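Local structure of transcription initiation factor TFIID subunit 6 (Drosophila melanogaster, 1TAF) at residues 49-54 with 61-66. The protein forms part of TFIID, the multisubunit general transcription initiation factor of RNA polymerase II that mediates promoter responses to activators and repressors. Residues are numbered along the deposited sequence; the frame is centred on the assembly and turned at random.
Sequences KFMNHA and VRDIDM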
ATOM      1  N   LYS B  49       5.690  12.023 -22.478  1.00  9.94           N
ATOM      2  CA  LYS B  49       6.992  11.456 -22.833  1.00 10.59           C
ATOM      3  C   LYS B  49       6.759  10.145 -23.575  1.00 12.26           C
ATOM      4  O   LYS B  49       7.478   9.844 -24.528  1.00 13.98           O
ATOM      5  CB  LYS B  49       7.858  11.161 -21.601  1.00 12.00           C
ATOM      6  CG  LYS B  49       8.396  12.368 -20.857  1.00 17.11           C
ATOM      7  CD  LYS B  49       9.105  13.330 -21.777  1.00 19.67           C
ATOM      8  CE  LYS B  49       9.769  14.432 -20.987  1.00 23.69           C
ATOM      9  NZ  LYS B  49       9.958  15.650 -21.803  1.00 22.94           N
ATOM     10  N   PHE B  50       5.798   9.343 -23.105  1.00 12.46           N
ATOM     11  CA  PHE B  50       5.470   8.067 -23.751  1.00 12.20           C
ATOM     12  C   PHE B  50       4.934   8.335 -25.145  1.00 12.15           C
ATOM     13  O   PHE B  50       5.327   7.672 -26.102  1.00 12.32           O
ATOM     14  CB  PHE B  50       4.411   7.298 -22.960  1.00 13.48           C
ATOM     15  CG  PHE B  50       4.945   6.609 -21.745  1.00 19.61           C
ATOM     16  CD1 PHE B  50       5.981   5.685 -21.854  1.00 23.45           C
ATOM     17  CD2 PHE B  50       4.426   6.886 -20.487  1.00 21.67           C
ATOM     18  CE1 PHE B  50       6.493   5.048 -20.717  1.00 24.64           C
ATOM     19  CE2 PHE B  50       4.928   6.259 -19.348  1.00 22.63           C
ATOM     20  CZ  PHE B  50       5.961   5.339 -19.462  1.00 23.60           C
ATOM     21  N   MET B  51       4.036   9.312 -25.240  1.00  9.33           N
ATOM     22  CA  MET B  51       3.419   9.712 -26.499  1.00 12.10           C
ATOM     23  C   MET B  51       4.506  10.058 -27.516  1.00 14.79           C
ATOM     24  O   MET B  51       4.552   9.480 -28.601  1.00 14.09           O
ATOM     25  CB  MET B  51       2.517  10.918 -26.256  1.00 10.87           C
ATOM     26  CG  MET B  51       1.901  11.508 -27.501  1.00 12.57           C
ATOM     27  SD  MET B  51       1.224  13.132 -27.162  1.00 13.86           S
ATOM     28  CE  MET B  51       2.718  14.086 -27.098  1.00 14.95           C
ATOM     29  N   ASN B  52       5.398  10.968 -27.128  1.00 14.48           N
ATOM     30  CA  ASN B  52       6.517  11.403 -27.967  1.00 17.24           C
ATOM     31  C   ASN B  52       7.510  10.295 -28.317  1.00 16.38           C
ATOM     32  O   ASN B  52       8.040  10.248 -29.428  1.00 17.20           O
ATOM     33  CB  ASN B  52       7.264  12.544 -27.303  1.00 20.87           C
ATOM     34  CG  ASN B  52       6.870  13.861 -27.863  1.00 29.06           C
ATOM     35  OD1 ASN B  52       5.928  14.491 -27.390  1.00 32.74           O
ATOM     36  ND2 ASN B  52       7.563  14.283 -28.923  1.00 33.80           N
ATOM     37  N   HIS B  53       7.798   9.435 -27.354  1.00 14.11           N
ATOM     38  CA  HIS B  53       8.702   8.331 -27.589  1.00 15.65           C
ATOM     39  C   HIS B  53       8.137   7.487 -28.744  1.00 16.41           C
ATOM     40  O   HIS B  53       8.890   6.884 -29.509  1.00 14.79           O
ATOM     41  CB  HIS B  53       8.823   7.496 -26.311  1.00 14.45           C
ATOM     42  CG  HIS B  53       9.747   6.330 -26.439  1.00 15.37           C
ATOM     43  ND1 HIS B  53      11.094   6.413 -26.162  1.00 15.86           N
ATOM     44  CD2 HIS B  53       9.524   5.061 -26.847  1.00 15.84           C
ATOM     45  CE1 HIS B  53      11.662   5.244 -26.392  1.00 16.14           C
ATOM     46  NE2 HIS B  53      10.730   4.407 -26.810  1.00 14.93           N
ATOM     47  N   ALA B  54       6.806   7.478 -28.861  1.00 16.14           N
ATOM     48  CA  ALA B  54       6.092   6.736 -29.894  1.00 17.06           C
ATOM     49  C   ALA B  54       5.854   7.591 -31.140  1.00 18.95           C
ATOM     50  O   ALA B  54       5.136   7.182 -32.053  1.00 20.65           O
ATOM     51  CB  ALA B  54       4.760   6.225 -29.341  1.00 15.52           C
ATOM     52  N   VAL B  61      -5.416   7.804 -23.965  1.00 11.69           N
ATOM     53  CA  VAL B  61      -5.729   7.194 -22.683  1.00 14.87           C
ATOM     54  C   VAL B  61      -4.691   6.117 -22.377  1.00 15.24           C
ATOM     55  O   VAL B  61      -4.371   5.881 -21.222  1.00 14.87           O
ATOM     56  CB  VAL B  61      -7.152   6.590 -22.673  1.00 16.77           C
ATOM     57  CG1 VAL B  61      -8.182   7.703 -22.895  1.00 17.39           C
ATOM     58  CG2 VAL B  61      -7.280   5.511 -23.747  1.00 19.45           C
ATOM     59  N   ARG B  62      -4.141   5.514 -23.433  1.00 15.18           N
ATOM     60  CA  ARG B  62      -3.114   4.476 -23.325  1.00 16.26           C
ATOM     61  C   ARG B  62      -1.819   5.063 -22.743  1.00 13.44           C
ATOM     62  O   ARG B  62      -1.106   4.397 -21.987  1.00 13.18           O
ATOM     63  CB  ARG B  62      -2.841   3.892 -24.710  1.00 22.90           C
ATOM     64  CG  ARG B  62      -2.701   2.385 -24.749  1.00 33.86           C
ATOM     65  CD  ARG B  62      -4.003   1.673 -24.382  1.00 40.83           C
ATOM     66  NE  ARG B  62      -5.084   1.942 -25.336  1.00 44.79           N
ATOM     67  CZ  ARG B  62      -6.340   1.523 -25.182  1.00 44.37           C
ATOM     68  NH1 ARG B  62      -6.676   0.808 -24.116  1.00 44.74           N
ATOM     69  NH2 ARG B  62      -7.268   1.835 -26.085  1.00 41.90           N
ATOM     70  N   ASP B  63      -1.500   6.295 -23.134  1.00 12.06           N
ATOM     71  CA  ASP B  63      -0.315   6.990 -22.622  1.00 11.01           C
ATOM     72  C   ASP B  63      -0.513   7.254 -21.117  1.00 10.62           C
ATOM     73  O   ASP B  63       0.425   7.128 -20.321  1.00 10.44           O
ATOM     74  CB  ASP B  63      -0.125   8.327 -23.340  1.00  8.08           C
ATOM     75  CG  ASP B  63       0.165   8.166 -24.813  1.00  9.77           C
ATOM     76  OD1 ASP B  63       0.856   7.205 -25.171  1.00 11.91           O
ATOM     77  OD2 ASP B  63      -0.268   9.014 -25.616  1.00 11.13           O
ATOM     78  N   ILE B  64      -1.743   7.610 -20.743  1.00 11.21           N
ATOM     79  CA  ILE B  64      -2.085   7.878 -19.345  1.00 12.23           C
ATOM     80  C   ILE B  64      -2.011   6.601 -18.501  1.00 14.42           C
ATOM     81  O   ILE B  64      -1.533   6.630 -17.364  1.00 14.00           O
ATOM     82  CB  ILE B  64      -3.476   8.524 -19.227  1.00 11.11           C
ATOM     83  CG1 ILE B  64      -3.470   9.903 -19.907  1.00  9.88           C
ATOM     84  CG2 ILE B  64      -3.894   8.628 -17.752  1.00 10.86           C
ATOM     85  CD1 ILE B  64      -2.652  10.963 -19.182  1.00  7.52           C
ATOM     86  N   ASP B  65      -2.457   5.479 -19.064  1.00 16.84           N
ATOM     87  CA  ASP B  65      -2.402   4.192 -18.367  1.00 18.90           C
ATOM     88  C   ASP B  65      -0.939   3.812 -18.119  1.00 18.02           C
ATOM     89  O   ASP B  65      -0.581   3.381 -17.022  1.00 17.91           O
ATOM     90  CB  ASP B  65      -3.066   3.095 -19.199  1.00 20.89           C
ATOM     91  CG  ASP B  65      -4.573   3.161 -19.163  1.00 24.89           C
ATOM     92  OD1 ASP B  65      -5.140   3.562 -18.129  1.00 29.52           O
ATOM     93  OD2 ASP B  65      -5.194   2.786 -20.174  1.00 31.07           O
ATOM     94  N   MET B  66      -0.105   3.961 -19.146  1.00 14.92           N
ATOM     95  CA  MET B  66       1.318   3.657 -19.043  1.00 17.04           C
ATOM     96  C   MET B  66       1.950   4.508 -17.950  1.00 17.49           C
ATOM     97  O   MET B  66       2.754   4.024 -17.160  1.00 17.93           O
ATOM     98  CB  MET B  66       2.030   3.951 -20.367  1.00 19.76           C
ATOM     99  CG  MET B  66       1.849   2.904 -21.457  1.00 30.20           C
ATOM    100  SD  MET B  66       2.799   1.383 -21.131  1.00 43.01           S
ATOM    101  CE  MET B  66       4.487   1.943 -21.520  1.00 37.04           C
TER
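Phe50 and Met51, near the end of the long central helix 26-53 of this histone-fold domain, pack against Asp63 and Met66 of the short helix 61-69. Over 49-53 and 61-66 the two axes come within 9.3 Å, at 121°. Phe50 lays one face of its ring against Met66. The methionine CB sits over the CD2-CE2 side, 4.0 Å from the ring centroid and 20° off the normal, a CH-pi contact. Bends at chi2 and chi3 then fold the chain across that same face, so CE comes down at the other side, 3.8 Å from Phe50 CE1, while SD arches above the ring at 5.3 Å from its centroid, a more distant Met-aromatic contact. At the near rim, Phe50 CE2 also touches the carbonyl carbon of Met66 at 3.7 Å. With an alanine at Phe50, the folded Met66 chain would probably lose its aromatic platform and a gap would be likely to open between the helices.

Next to the ring, the Asp63 carboxylate lies against the Met51 backbone and the root of its side chain, with OD2 3.4 Å from Met51 CB. Met51 CG stands anti to its own N (chi1 175°), and the thioether beyond leads away towards Leu59. The carboxylate finds its polar partners in the connecting loop: OD1 makes a salt bridge to Arg56, the arginine-aspartate pair familiar in histone folds, and OD2 accepts from Ser60 N. Apolar contact thus joins the helices directly, while the buried Asp63, probably kept ionised by Arg56, ties the loop between them to helix 61-69.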